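Local coordinates for beta sliding clamp (Bartonella birtlesii LL-WM9, PDB 6PTR), which probably tethers DNA polymerases and other proteins to DNA for processive replication, as a ring-shaped head-to-tail homodimer around the duplex, at residues V28-N33 and P210-G215; C151-I156 and E216-L221; K179-A184 and L190-M195. One frame throughout, in Å; residues are numbered along the deposited sequence.

Interaction 1 (V28-N33 and P210-G215); sequences VVERRN and PRKAVG
Lys212 reaches from the first turn of helix 211-221 to two oxygens of the loop after helix 15-26, Val28 O and Glu30 OE2. The contact joins the N-terminal and central domains of the DNA polymerase III beta subunit, two of the three similar alpha-beta domains that build each half-ring. It is almost entirely polar and rests on one ammonium group. Lys212 NZ donates to the backbone oxygen Val28 O at 2.9 Å, from a position tilted 20° from the carbonyl plane. The same NZ makes a salt bridge with Glu30 OE2, also at 2.9 Å. It meets that oxygen on its syn side, 35° out of the carboxylate plane. Asp56 OD2, outside the two segments, makes a further salt bridge with NZ. Three oxygens therefore hold the nitrogen. Two of them are carboxylate oxygens, which probably stabilises the positive charge. The lysine is stretched to get there. Its CG lies anti to the backbone N (chi1 178°), and the rest of the chain stays extended. Glu30 instead bends at chi2, and the two side chains come from opposing directions to meet at their ends. Behind the polar end, Val28 and Lys212 both touch Leu59 of strand 59-69. Pro210 sits at the N-cap position of the helix, and its O accepts from Val214 N at 3.0 Å. Next to the ammonium, Lys212 CE lies 3.6 Å from Val28 O.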
ATOM      1  N   VAL C  28     -13.582  -1.005  14.241  1.00 23.39           N
ATOM      2  CA  VAL C  28     -13.355  -1.441  15.613  1.00 26.26           C
ATOM      3  C   VAL C  28     -13.204  -2.952  15.665  1.00 32.72           C
ATOM      4  O   VAL C  28     -12.504  -3.497  16.534  1.00 31.10           O
ATOM      5  CB  VAL C  28     -14.515  -0.918  16.484  1.00 31.34           C
ATOM      6  CG1 VAL C  28     -14.685  -1.728  17.750  1.00 36.77           C
ATOM      7  CG2 VAL C  28     -14.233   0.520  16.807  1.00 32.69           C
ATOM      8  N   VAL C  29     -13.811  -3.647  14.706  1.00 28.40           N
ATOM      9  CA  VAL C  29     -13.705  -5.093  14.637  1.00 31.57           C
ATOM     10  C   VAL C  29     -12.268  -5.483  14.330  1.00 34.95           C
ATOM     11  O   VAL C  29     -11.629  -4.930  13.423  1.00 34.52           O
ATOM     12  CB  VAL C  29     -14.684  -5.634  13.585  1.00 29.99           C
ATOM     13  CG1 VAL C  29     -14.460  -7.119  13.372  1.00 31.44           C
ATOM     14  CG2 VAL C  29     -16.109  -5.340  14.011  1.00 30.24           C
ATOM     15  N   GLU C  30     -11.737  -6.423  15.100  1.00 43.86           N
ATOM     16  CA  GLU C  30     -10.409  -6.940  14.824  1.00 48.42           C
ATOM     17  C   GLU C  30     -10.496  -8.006  13.737  1.00 51.22           C
ATOM     18  O   GLU C  30     -11.371  -8.876  13.770  1.00 52.63           O
ATOM     19  CB  GLU C  30      -9.787  -7.518  16.096  1.00 58.55           C
ATOM     20  CG  GLU C  30      -8.265  -7.398  16.180  1.00 66.03           C
ATOM     21  CD  GLU C  30      -7.790  -5.987  16.512  1.00 69.34           C
ATOM     22  OE1 GLU C  30      -6.884  -5.490  15.810  1.00 72.80           O
ATOM     23  OE2 GLU C  30      -8.313  -5.375  17.472  1.00 65.60           O
ATOM     24  N   ARG C  31      -9.600  -7.918  12.751  1.00 51.41           N
ATOM     25  CA  ARG C  31      -9.573  -8.938  11.706  1.00 60.62           C
ATOM     26  C   ARG C  31      -9.013 -10.252  12.236  1.00 60.95           C
ATOM     27  O   ARG C  31      -9.475 -11.332  11.849  1.00 64.37           O
ATOM     28  CB  ARG C  31      -8.759  -8.452  10.504  1.00 61.46           C
ATOM     29  CG  ARG C  31      -9.455  -7.382   9.662  1.00 58.43           C
ATOM     30  CD  ARG C  31      -8.686  -7.140   8.375  1.00 62.33           C
ATOM     31  NE  ARG C  31      -9.016  -5.870   7.736  1.00 60.61           N
ATOM     32  CZ  ARG C  31      -9.930  -5.729   6.780  1.00 62.96           C
ATOM     33  NH1 ARG C  31     -10.618  -6.785   6.357  1.00 53.57           N
ATOM     34  NH2 ARG C  31     -10.159  -4.532   6.248  1.00 66.44           N
ATOM     35  N   ARG C  32      -8.033 -10.183  13.134  1.00 63.13           N
ATOM     36  CA  ARG C  32      -7.491 -11.385  13.755  1.00 61.75           C
ATOM     37  C   ARG C  32      -8.451 -12.025  14.759  1.00 63.18           C
ATOM     38  O   ARG C  32      -8.112 -13.074  15.322  1.00 63.34           O
ATOM     39  CB  ARG C  32      -6.161 -11.059  14.439  1.00 59.04           C
ATOM     40  N   ASN C  33      -9.628 -11.438  14.987  1.00 51.43           N
ATOM     41  CA  ASN C  33     -10.559 -11.960  15.981  1.00 48.44           C
ATOM     42  C   ASN C  33     -11.124 -13.314  15.561  1.00 51.27           C
ATOM     43  O   ASN C  33     -11.402 -13.559  14.384  1.00 49.00           O
ATOM     44  CB  ASN C  33     -11.718 -10.982  16.204  1.00 45.85           C
ATOM     45  CG  ASN C  33     -12.917 -11.652  16.837  1.00 40.46           C
ATOM     46  OD1 ASN C  33     -12.915 -11.945  18.032  1.00 45.88           O
ATOM     47  ND2 ASN C  33     -13.938 -11.932  16.032  1.00 38.90           N
ATOM     48  N   PRO C 210      -6.777   3.977  26.527  1.00 18.02           N
ATOM     49  CA  PRO C 210      -6.015   3.005  25.719  1.00 19.51           C
ATOM     50  C   PRO C 210      -5.704   3.497  24.311  1.00 16.80           C
ATOM     51  O   PRO C 210      -6.480   4.241  23.695  1.00 20.47           O
ATOM     52  CB  PRO C 210      -6.935   1.776  25.671  1.00 22.17           C
ATOM     53  CG  PRO C 210      -7.877   1.967  26.835  1.00 20.89           C
ATOM     54  CD  PRO C 210      -8.067   3.437  26.984  1.00 20.15           C
ATOM     55  N   ARG C 211      -4.538   3.064  23.824  1.00 17.40           N
ATOM     56  CA  ARG C 211      -4.063   3.374  22.478  1.00 22.33           C
ATOM     57  C   ARG C 211      -5.118   3.141  21.396  1.00 24.01           C
ATOM     58  O   ARG C 211      -5.278   3.975  20.495  1.00 20.82           O
ATOM     59  CB  ARG C 211      -2.811   2.532  22.199  1.00 32.38           C
ATOM     60  CG  ARG C 211      -2.207   2.720  20.836  1.00 43.24           C
ATOM     61  CD  ARG C 211      -0.793   2.153  20.790  1.00 46.25           C
ATOM     62  NE  ARG C 211      -0.707   0.798  21.330  1.00 49.13           N
ATOM     63  CZ  ARG C 211      -0.861  -0.301  20.602  1.00 58.08           C
ATOM     64  NH1 ARG C 211      -0.756  -1.494  21.168  1.00 66.51           N
ATOM     65  NH2 ARG C 211      -1.127  -0.207  19.305  1.00 56.78           N
ATOM     66  N   LYS C 212      -5.860   2.025  21.461  1.00 21.39           N
ATOM     67  CA  LYS C 212      -6.835   1.758  20.395  1.00 21.70           C
ATOM     68  C   LYS C 212      -7.962   2.782  20.386  1.00 20.05           C
ATOM     69  O   LYS C 212      -8.385   3.231  19.312  1.00 21.72           O
ATOM     70  CB  LYS C 212      -7.421   0.346  20.509  1.00 22.05           C
ATOM     71  CG  LYS C 212      -8.502   0.049  19.422  1.00 23.31           C
ATOM     72  CD  LYS C 212      -8.830  -1.426  19.369  1.00 28.17           C
ATOM     73  CE  LYS C 212      -9.732  -1.775  18.160  1.00 22.71           C
ATOM     74  NZ  LYS C 212     -10.062  -3.206  18.111  1.00 25.56           N
ATOM     75  N   ALA C 213      -8.495   3.133  21.567  1.00 20.23           N
ATOM     76  CA  ALA C 213      -9.527   4.160  21.643  1.00 20.03           C
ATOM     77  C   ALA C 213      -9.003   5.478  21.102  1.00 22.34           C
ATOM     78  O   ALA C 213      -9.699   6.170  20.337  1.00 19.91           O
ATOM     79  CB  ALA C 213     -10.006   4.332  23.091  1.00 21.25           C
ATOM     80  N   VAL C 214      -7.771   5.842  21.474  1.00 17.70           N
ATOM     81  CA  VAL C 214      -7.183   7.069  20.949  1.00 21.18           C
ATOM     82  C   VAL C 214      -7.155   7.022  19.432  1.00 21.81           C
ATOM     83  O   VAL C 214      -7.520   7.991  18.766  1.00 19.35           O
ATOM     84  CB  VAL C 214      -5.773   7.296  21.518  1.00 21.02           C
ATOM     85  CG1 VAL C 214      -5.109   8.457  20.783  1.00 22.65           C
ATOM     86  CG2 VAL C 214      -5.846   7.570  23.021  1.00 17.98           C
ATOM     87  N   GLY C 215      -6.743   5.888  18.868  1.00 19.11           N
ATOM     88  CA  GLY C 215      -6.602   5.795  17.423  1.00 22.35           C
ATOM     89  C   GLY C 215      -7.928   5.889  16.693  1.00 24.79           C
ATOM     90  O   GLY C 215      -8.035   6.554  15.657  1.00 20.00           O
TER

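Interaction 2 (C151-I156 and E216-L221); sequences CTQFAI and ELQKLL
Gln153 and Gln218 mark the nearest approach of the two backbones, with their CA atoms 8.7 Å apart. The contact between them is carried by side chains alone. Gln218 NE2 donates to Gln153 OE1 at 3.0 Å, with an N-H...O angle of 156°. The acceptor lies close to the amide plane of Gln218. Seen from Gln153, however, the donor stands above the carbonyl plane, 43° out of it, so the bond misses the lone-pair direction. The two amides are thus neither coplanar nor stacked. Gln153 runs straight out from the backbone (chi1 -180°), which carries its amide across to the helix. Gln218 bends at chi2, and the two side chains point opposite ways and overlap. The methylene carbons of Gln218 fill in beside the bond. Its CG lies 3.3 Å from Gln153 OE1 and 3.9 Å from Gln153 NE2. Gln218 NE2 has a second acceptor in Asp150 OD1, so Asp150 and Gln153 share one amide nitrogen. Within the helix, Lys219 NZ makes a salt bridge with Glu216 OE2, one turn back, at 3.0 Å. The contact links the region around the end of helix 142-152 to helix 211-221, both in the central domain. Leu217 and Leu221 pack on Leu149 of helix 142-152, Leu220 meets Phe247 of strand 245-250, and Thr152 rests on Ala191 and Val193 of strand 189-196.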
ATOM      1  N   CYS C 151      -1.187  16.302  19.569  1.00 22.25           N
ATOM      2  CA  CYS C 151       0.093  16.562  20.230  1.00 23.70           C
ATOM      3  C   CYS C 151       0.710  15.322  20.872  1.00 25.79           C
ATOM      4  O   CYS C 151       1.922  15.319  21.130  1.00 24.95           O
ATOM      5  CB  CYS C 151      -0.061  17.627  21.314  1.00 27.13           C
ATOM      6  SG  CYS C 151      -0.384  19.298  20.745  1.00 29.12           S
ATOM      7  N   THR C 152      -0.077  14.278  21.162  1.00 20.70           N
ATOM      8  CA  THR C 152       0.377  13.211  22.045  1.00 20.07           C
ATOM      9  C   THR C 152       0.302  11.810  21.458  1.00 22.24           C
ATOM     10  O   THR C 152       1.056  10.940  21.909  1.00 22.17           O
ATOM     11  CB  THR C 152      -0.416  13.234  23.360  1.00 24.20           C
ATOM     12  OG1 THR C 152      -1.821  13.270  23.072  1.00 22.14           O
ATOM     13  CG2 THR C 152      -0.054  14.482  24.172  1.00 21.46           C
ATOM     14  N   GLN C 153      -0.568  11.555  20.477  1.00 18.77           N
ATOM     15  CA  GLN C 153      -0.768  10.181  20.007  1.00 19.50           C
ATOM     16  C   GLN C 153       0.529   9.530  19.524  1.00 24.93           C
ATOM     17  O   GLN C 153       0.769   8.342  19.781  1.00 21.55           O
ATOM     18  CB  GLN C 153      -1.809  10.165  18.890  1.00 20.74           C
ATOM     19  CG  GLN C 153      -2.074   8.801  18.364  1.00 19.90           C
ATOM     20  CD  GLN C 153      -3.036   8.863  17.207  1.00 26.22           C
ATOM     21  OE1 GLN C 153      -3.173   9.911  16.566  1.00 28.73           O
ATOM     22  NE2 GLN C 153      -3.704   7.751  16.926  1.00 24.30           N
ATOM     23  N   PHE C 154       1.359  10.268  18.790  1.00 22.99           N
ATOM     24  CA  PHE C 154       2.538   9.648  18.191  1.00 25.79           C
ATOM     25  C   PHE C 154       3.487   9.076  19.234  1.00 25.07           C
ATOM     26  O   PHE C 154       4.266   8.172  18.908  1.00 23.99           O
ATOM     27  CB  PHE C 154       3.301  10.661  17.329  1.00 26.80           C
ATOM     28  CG  PHE C 154       4.160  11.590  18.132  1.00 26.22           C
ATOM     29  CD1 PHE C 154       3.587  12.621  18.879  1.00 23.25           C
ATOM     30  CD2 PHE C 154       5.539  11.410  18.184  1.00 23.93           C
ATOM     31  CE1 PHE C 154       4.370  13.471  19.651  1.00 22.27           C
ATOM     32  CE2 PHE C 154       6.320  12.251  18.934  1.00 22.13           C
ATOM     33  CZ  PHE C 154       5.755  13.273  19.676  1.00 25.08           C
ATOM     34  N   ALA C 155       3.466   9.581  20.469  1.00 21.59           N
ATOM     35  CA  ALA C 155       4.458   9.136  21.452  1.00 20.76           C
ATOM     36  C   ALA C 155       3.999   7.921  22.248  1.00 27.65           C
ATOM     37  O   ALA C 155       4.761   7.413  23.077  1.00 26.00           O
ATOM     38  CB  ALA C 155       4.815  10.276  22.415  1.00 18.88           C
ATOM     39  N   ILE C 156       2.781   7.437  22.016  1.00 22.17           N
ATOM     40  CA  ILE C 156       2.258   6.316  22.794  1.00 23.90           C
ATOM     41  C   ILE C 156       3.074   5.066  22.528  1.00 25.66           C
ATOM     42  O   ILE C 156       3.410   4.743  21.373  1.00 26.90           O
ATOM     43  CB  ILE C 156       0.787   6.041  22.452  1.00 22.99           C
ATOM     44  CG1 ILE C 156      -0.106   7.216  22.799  1.00 21.72           C
ATOM     45  CG2 ILE C 156       0.306   4.773  23.150  1.00 25.82           C
ATOM     46  CD1 ILE C 156      -1.486   7.032  22.185  1.00 20.79           C
ATOM     47  N   GLU C 216      -8.961   5.251  17.227  1.00 21.01           N
ATOM     48  CA  GLU C 216     -10.262   5.332  16.568  1.00 23.30           C
ATOM     49  C   GLU C 216     -10.870   6.718  16.712  1.00 18.97           C
ATOM     50  O   GLU C 216     -11.506   7.231  15.774  1.00 24.29           O
ATOM     51  CB  GLU C 216     -11.200   4.266  17.131  1.00 27.14           C
ATOM     52  CG  GLU C 216     -10.739   2.862  16.800  1.00 28.65           C
ATOM     53  CD  GLU C 216     -10.535   2.660  15.306  1.00 33.19           C
ATOM     54  OE1 GLU C 216     -11.457   2.976  14.516  1.00 33.09           O
ATOM     55  OE2 GLU C 216      -9.439   2.216  14.924  1.00 37.27           O
ATOM     56  N   LEU C 217     -10.725   7.326  17.895  1.00 21.43           N
ATOM     57  CA  LEU C 217     -11.188   8.691  18.075  1.00 20.11           C
ATOM     58  C   LEU C 217     -10.496   9.615  17.088  1.00 21.61           C
ATOM     59  O   LEU C 217     -11.143  10.448  16.441  1.00 20.76           O
ATOM     60  CB  LEU C 217     -10.944   9.117  19.531  1.00 21.65           C
ATOM     61  CG  LEU C 217     -11.532  10.401  20.101  1.00 34.13           C
ATOM     62  CD1 LEU C 217     -13.021  10.445  19.871  1.00 31.52           C
ATOM     63  CD2 LEU C 217     -11.206  10.459  21.602  1.00 28.40           C
ATOM     64  N   GLN C 218      -9.187   9.426  16.903  1.00 21.98           N
ATOM     65  CA  GLN C 218      -8.431  10.270  15.990  1.00 18.95           C
ATOM     66  C   GLN C 218      -8.893  10.100  14.556  1.00 19.85           C
ATOM     67  O   GLN C 218      -8.952  11.077  13.801  1.00 25.02           O
ATOM     68  CB  GLN C 218      -6.939   9.963  16.119  1.00 20.04           C
ATOM     69  CG  GLN C 218      -6.343  10.643  17.319  1.00 23.94           C
ATOM     70  CD  GLN C 218      -6.028  12.104  17.027  1.00 31.89           C
ATOM     71  OE1 GLN C 218      -6.933  12.938  16.938  1.00 32.25           O
ATOM     72  NE2 GLN C 218      -4.741  12.411  16.849  1.00 28.53           N
ATOM     73  N   LYS C 219      -9.254   8.877  14.155  1.00 22.47           N
ATOM     74  CA  LYS C 219      -9.742   8.696  12.788  1.00 22.60           C
ATOM     75  C   LYS C 219     -11.041   9.468  12.560  1.00 25.14           C
ATOM     76  O   LYS C 219     -11.249  10.051  11.489  1.00 23.51           O
ATOM     77  CB  LYS C 219      -9.955   7.215  12.480  1.00 25.09           C
ATOM     78  CG  LYS C 219      -8.669   6.407  12.349  1.00 29.03           C
ATOM     79  CD  LYS C 219      -8.992   4.920  12.313  1.00 41.26           C
ATOM     80  CE  LYS C 219      -7.743   4.056  12.273  1.00 52.73           C
ATOM     81  NZ  LYS C 219      -8.103   2.607  12.304  1.00 55.00           N
ATOM     82  N   LEU C 220     -11.933   9.474  13.551  1.00 22.87           N
ATOM     83  CA  LEU C 220     -13.150  10.264  13.405  1.00 27.04           C
ATOM     84  C   LEU C 220     -12.837  11.754  13.408  1.00 23.72           C
ATOM     85  O   LEU C 220     -13.332  12.503  12.559  1.00 28.04           O
ATOM     86  CB  LEU C 220     -14.132   9.914  14.523  1.00 25.29           C
ATOM     87  CG  LEU C 220     -15.383  10.796  14.507  1.00 29.74           C
ATOM     88  CD1 LEU C 220     -16.213  10.569  13.220  1.00 33.48           C
ATOM     89  CD2 LEU C 220     -16.230  10.560  15.740  1.00 35.16           C
ATOM     90  N   LEU C 221     -11.999  12.196  14.352  1.00 21.44           N
ATOM     91  CA  LEU C 221     -11.667  13.611  14.460  1.00 23.69           C
ATOM     92  C   LEU C 221     -10.939  14.134  13.223  1.00 27.35           C
ATOM     93  O   LEU C 221     -11.053  15.321  12.903  1.00 29.70           O
ATOM     94  CB  LEU C 221     -10.836  13.850  15.719  1.00 24.97           C
ATOM     95  CG  LEU C 221     -11.655  13.685  17.005  1.00 21.72           C
ATOM     96  CD1 LEU C 221     -10.763  13.748  18.223  1.00 23.67           C
ATOM     97  CD2 LEU C 221     -12.706  14.771  17.080  1.00 24.53           C
TER

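Interaction 3 (K179-A184 and L190-M195); sequences KLRLVA and LAQVDM
Arg181 lays one face of its guanidinium over the side-chain amide of Gln192, the two planes only 6° apart. This is stacking and not a hydrogen bond: Arg181 NH1 and Gln192 OE1 are 3.5 Å apart at a poor angle. The edge of the same guanidinium meets Asp194. Arg181 NH2 donates to the syn lone pair of Asp194 OD2 at 2.8 Å, and the bond is nearly straight at 168°. Arg181 NE also points at Asp194 OD1, but the 2.4 Å modelled there is so short that its exact length is doubtful. The chain of Arg181 bends at chi3 (-75°), which turns the planar group alongside the carboxylate. Arg181 NH1 is hydrogen-bonded to Tyr259 OH, outside the segments. Lys179 passes the carboxylate with its CD 3.5 Å from Asp194 OD2, while its NZ pairs with Asp175. On the side of Arg181 and Gln192, Leu190 CD1 lies 3.9 Å from Val183 CG1. Leu190 also packs on an apolar side chain of the bound griselimycin peptide.

Beneath these groups the strands form an antiparallel hairpin. Leu180 and Met195, Leu182 and Val193, and Ala184 and Ala191 are hydrogen-bonded pairs, with two backbone bonds each. Arg181 and Asp194, and Val183 and Gln192, form the non-hydrogen-bonded pairs between them. The face bearing Leu182 and Val193 is apolar. Leu182 CB lies 3.9 Å from Val193 CG1, and both side chains touch Leu148 of helix 142-152.

The hairpin thus turns hydrocarbon to the helix, while its other face mixes Val183 with the buried, charged Arg181. Paired at its edge by Asp194 and stacked on Gln192, that arginine probably keeps its charge.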
ATOM      1  N   LYS C 179      -5.510  23.047  34.954  1.00 33.35           N
ATOM      2  CA  LYS C 179      -5.169  22.607  33.614  1.00 29.85           C
ATOM      3  C   LYS C 179      -5.700  21.201  33.393  1.00 33.46           C
ATOM      4  O   LYS C 179      -5.722  20.390  34.320  1.00 31.99           O
ATOM      5  CB  LYS C 179      -3.653  22.620  33.390  1.00 28.66           C
ATOM      6  CG  LYS C 179      -3.039  24.009  33.428  1.00 37.23           C
ATOM      7  CD  LYS C 179      -1.600  23.976  32.912  1.00 43.86           C
ATOM      8  CE  LYS C 179      -0.994  25.364  32.847  1.00 57.71           C
ATOM      9  NZ  LYS C 179      -0.214  25.692  34.072  1.00 62.47           N
ATOM     10  N   LEU C 180      -6.149  20.929  32.173  1.00 25.14           N
ATOM     11  CA  LEU C 180      -6.354  19.569  31.696  1.00 23.29           C
ATOM     12  C   LEU C 180      -5.142  19.206  30.861  1.00 24.91           C
ATOM     13  O   LEU C 180      -4.776  19.956  29.953  1.00 25.16           O
ATOM     14  CB  LEU C 180      -7.623  19.455  30.851  1.00 29.38           C
ATOM     15  CG  LEU C 180      -7.796  18.151  30.060  1.00 26.26           C
ATOM     16  CD1 LEU C 180      -7.996  16.949  30.983  1.00 27.92           C
ATOM     17  CD2 LEU C 180      -8.988  18.310  29.102  1.00 30.95           C
ATOM     18  N   ARG C 181      -4.500  18.084  31.193  1.00 22.53           N
ATOM     19  CA  ARG C 181      -3.237  17.711  30.581  1.00 20.65           C
ATOM     20  C   ARG C 181      -3.328  16.307  30.018  1.00 19.46           C
ATOM     21  O   ARG C 181      -3.984  15.431  30.592  1.00 20.90           O
ATOM     22  CB  ARG C 181      -2.077  17.802  31.603  1.00 21.82           C
ATOM     23  CG  ARG C 181      -0.731  17.313  31.086  1.00 18.98           C
ATOM     24  CD  ARG C 181       0.334  17.604  32.169  1.00 21.48           C
ATOM     25  NE  ARG C 181       0.708  19.024  32.254  1.00 21.98           N
ATOM     26  CZ  ARG C 181       1.508  19.528  33.186  1.00 28.09           C
ATOM     27  NH1 ARG C 181       2.001  18.737  34.139  1.00 28.59           N
ATOM     28  NH2 ARG C 181       1.813  20.821  33.176  1.00 30.57           N
ATOM     29  N   LEU C 182      -2.680  16.101  28.881  1.00 21.61           N
ATOM     30  CA  LEU C 182      -2.486  14.781  28.310  1.00 18.95           C
ATOM     31  C   LEU C 182      -0.997  14.558  28.177  1.00 18.76           C
ATOM     32  O   LEU C 182      -0.298  15.448  27.691  1.00 17.75           O
ATOM     33  CB  LEU C 182      -3.119  14.640  26.921  1.00 17.42           C
ATOM     34  CG  LEU C 182      -4.645  14.544  26.835  1.00 19.29           C
ATOM     35  CD1 LEU C 182      -5.308  15.808  27.291  1.00 22.15           C
ATOM     36  CD2 LEU C 182      -5.023  14.240  25.391  1.00 19.17           C
ATOM     37  N   VAL C 183      -0.536  13.381  28.615  1.00 18.22           N
ATOM     38  CA  VAL C 183       0.858  12.958  28.486  1.00 14.89           C
ATOM     39  C   VAL C 183       0.897  11.580  27.847  1.00 16.49           C
ATOM     40  O   VAL C 183       0.118  10.681  28.204  1.00 18.06           O
ATOM     41  CB  VAL C 183       1.592  12.949  29.845  1.00 15.12           C
ATOM     42  CG1 VAL C 183       2.998  12.314  29.693  1.00 16.09           C
ATOM     43  CG2 VAL C 183       1.726  14.366  30.400  1.00 17.70           C
ATOM     44  N   ALA C 184       1.837  11.390  26.919  1.00 17.70           N
ATOM     45  CA  ALA C 184       2.110  10.065  26.390  1.00 15.05           C
ATOM     46  C   ALA C 184       3.615   9.870  26.319  1.00 16.76           C
ATOM     47  O   ALA C 184       4.369  10.807  26.046  1.00 17.05           O
ATOM     48  CB  ALA C 184       1.514   9.860  24.978  1.00 18.12           C
ATOM     49  N   LEU C 190       8.595  11.695  24.918  1.00 16.52           N
ATOM     50  CA  LEU C 190       7.451  12.034  25.758  1.00 16.75           C
ATOM     51  C   LEU C 190       6.802  13.277  25.188  1.00 17.10           C
ATOM     52  O   LEU C 190       7.501  14.188  24.734  1.00 17.84           O
ATOM     53  CB  LEU C 190       7.844  12.289  27.223  1.00 17.20           C
ATOM     54  CG  LEU C 190       6.691  12.732  28.142  1.00 16.13           C
ATOM     55  CD1 LEU C 190       6.866  12.125  29.543  1.00 21.33           C
ATOM     56  CD2 LEU C 190       6.588  14.233  28.246  1.00 17.69           C
ATOM     57  N   ALA C 191       5.464  13.314  25.220  1.00 16.61           N
ATOM     58  CA  ALA C 191       4.727  14.482  24.773  1.00 17.35           C
ATOM     59  C   ALA C 191       3.806  14.929  25.899  1.00 17.31           C
ATOM     60  O   ALA C 191       3.190  14.093  26.563  1.00 19.06           O
ATOM     61  CB  ALA C 191       3.886  14.181  23.498  1.00 17.98           C
ATOM     62  N   GLN C 192       3.748  16.241  26.125  1.00 18.27           N
ATOM     63  CA  GLN C 192       2.899  16.834  27.149  1.00 23.28           C
ATOM     64  C   GLN C 192       2.166  18.019  26.554  1.00 23.10           C
ATOM     65  O   GLN C 192       2.800  18.926  26.006  1.00 19.86           O
ATOM     66  CB  GLN C 192       3.731  17.307  28.352  1.00 20.57           C
ATOM     67  CG  GLN C 192       2.885  18.006  29.403  1.00 20.17           C
ATOM     68  CD  GLN C 192       3.715  18.529  30.572  1.00 28.86           C
ATOM     69  OE1 GLN C 192       4.025  17.794  31.490  1.00 31.07           O
ATOM     70  NE2 GLN C 192       4.060  19.808  30.536  1.00 28.27           N
ATOM     71  N   VAL C 193       0.834  18.028  26.670  1.00 18.56           N
ATOM     72  CA  VAL C 193       0.041  19.177  26.230  1.00 21.84           C
ATOM     73  C   VAL C 193      -0.933  19.564  27.333  1.00 20.36           C
ATOM     74  O   VAL C 193      -1.544  18.693  27.964  1.00 23.62           O
ATOM     75  CB  VAL C 193      -0.697  18.889  24.903  1.00 21.76           C
ATOM     76  CG1 VAL C 193      -1.620  17.652  25.006  1.00 20.69           C
ATOM     77  CG2 VAL C 193      -1.446  20.147  24.430  1.00 24.66           C
ATOM     78  N   ASP C 194      -1.073  20.872  27.552  1.00 24.65           N
ATOM     79  CA  ASP C 194      -1.957  21.471  28.546  1.00 25.07           C
ATOM     80  C   ASP C 194      -3.004  22.340  27.867  1.00 31.86           C
ATOM     81  O   ASP C 194      -2.748  22.926  26.812  1.00 32.56           O
ATOM     82  CB  ASP C 194      -1.190  22.380  29.528  1.00 32.11           C
ATOM     83  CG  ASP C 194      -0.276  21.610  30.452  1.00 39.01           C
ATOM     84  OD1 ASP C 194      -0.531  20.419  30.676  1.00 49.71           O
ATOM     85  OD2 ASP C 194       0.696  22.198  30.959  1.00 43.45           O
ATOM     86  N   MET C 195      -4.169  22.436  28.507  1.00 25.01           N
ATOM     87  CA  MET C 195      -5.109  23.522  28.241  1.00 26.93           C
ATOM     88  C   MET C 195      -5.746  23.946  29.552  1.00 28.21           C
ATOM     89  O   MET C 195      -5.729  23.208  30.542  1.00 31.98           O
ATOM     90  CB  MET C 195      -6.204  23.115  27.255  1.00 32.43           C
ATOM     91  CG  MET C 195      -7.135  22.080  27.815  1.00 31.41           C
ATOM     92  SD  MET C 195      -8.468  21.658  26.668  1.00 33.94           S
ATOM     93  CE  MET C 195      -9.558  23.067  26.891  1.00 36.53           C
TER

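In the fold
Interaction 3 is the buried contact: a backbone ladder with an apolar face and a mixed one that holds an ion pair. Interactions 1 and 2 are smaller, partly buried side-chain contacts. Both use helix 211-221, interaction 1 near its start and interaction 2 further on, and they touch where Gly215 CA packs on Gln153 NE2 at 3.5 Å. Interaction 1 is charged and links the N-terminal domain to the central one. Interaction 2 is a neutral hydrogen bond between two side-chain amides within the central domain. Interactions 2 and 3 meet where Cys151 and Thr152 lie on the hairpin, with Thr152 CG2 3.6 Å from Val193 CG1. Interactions 1 and 3 do not touch; their nearest atoms are about 7 Å apart.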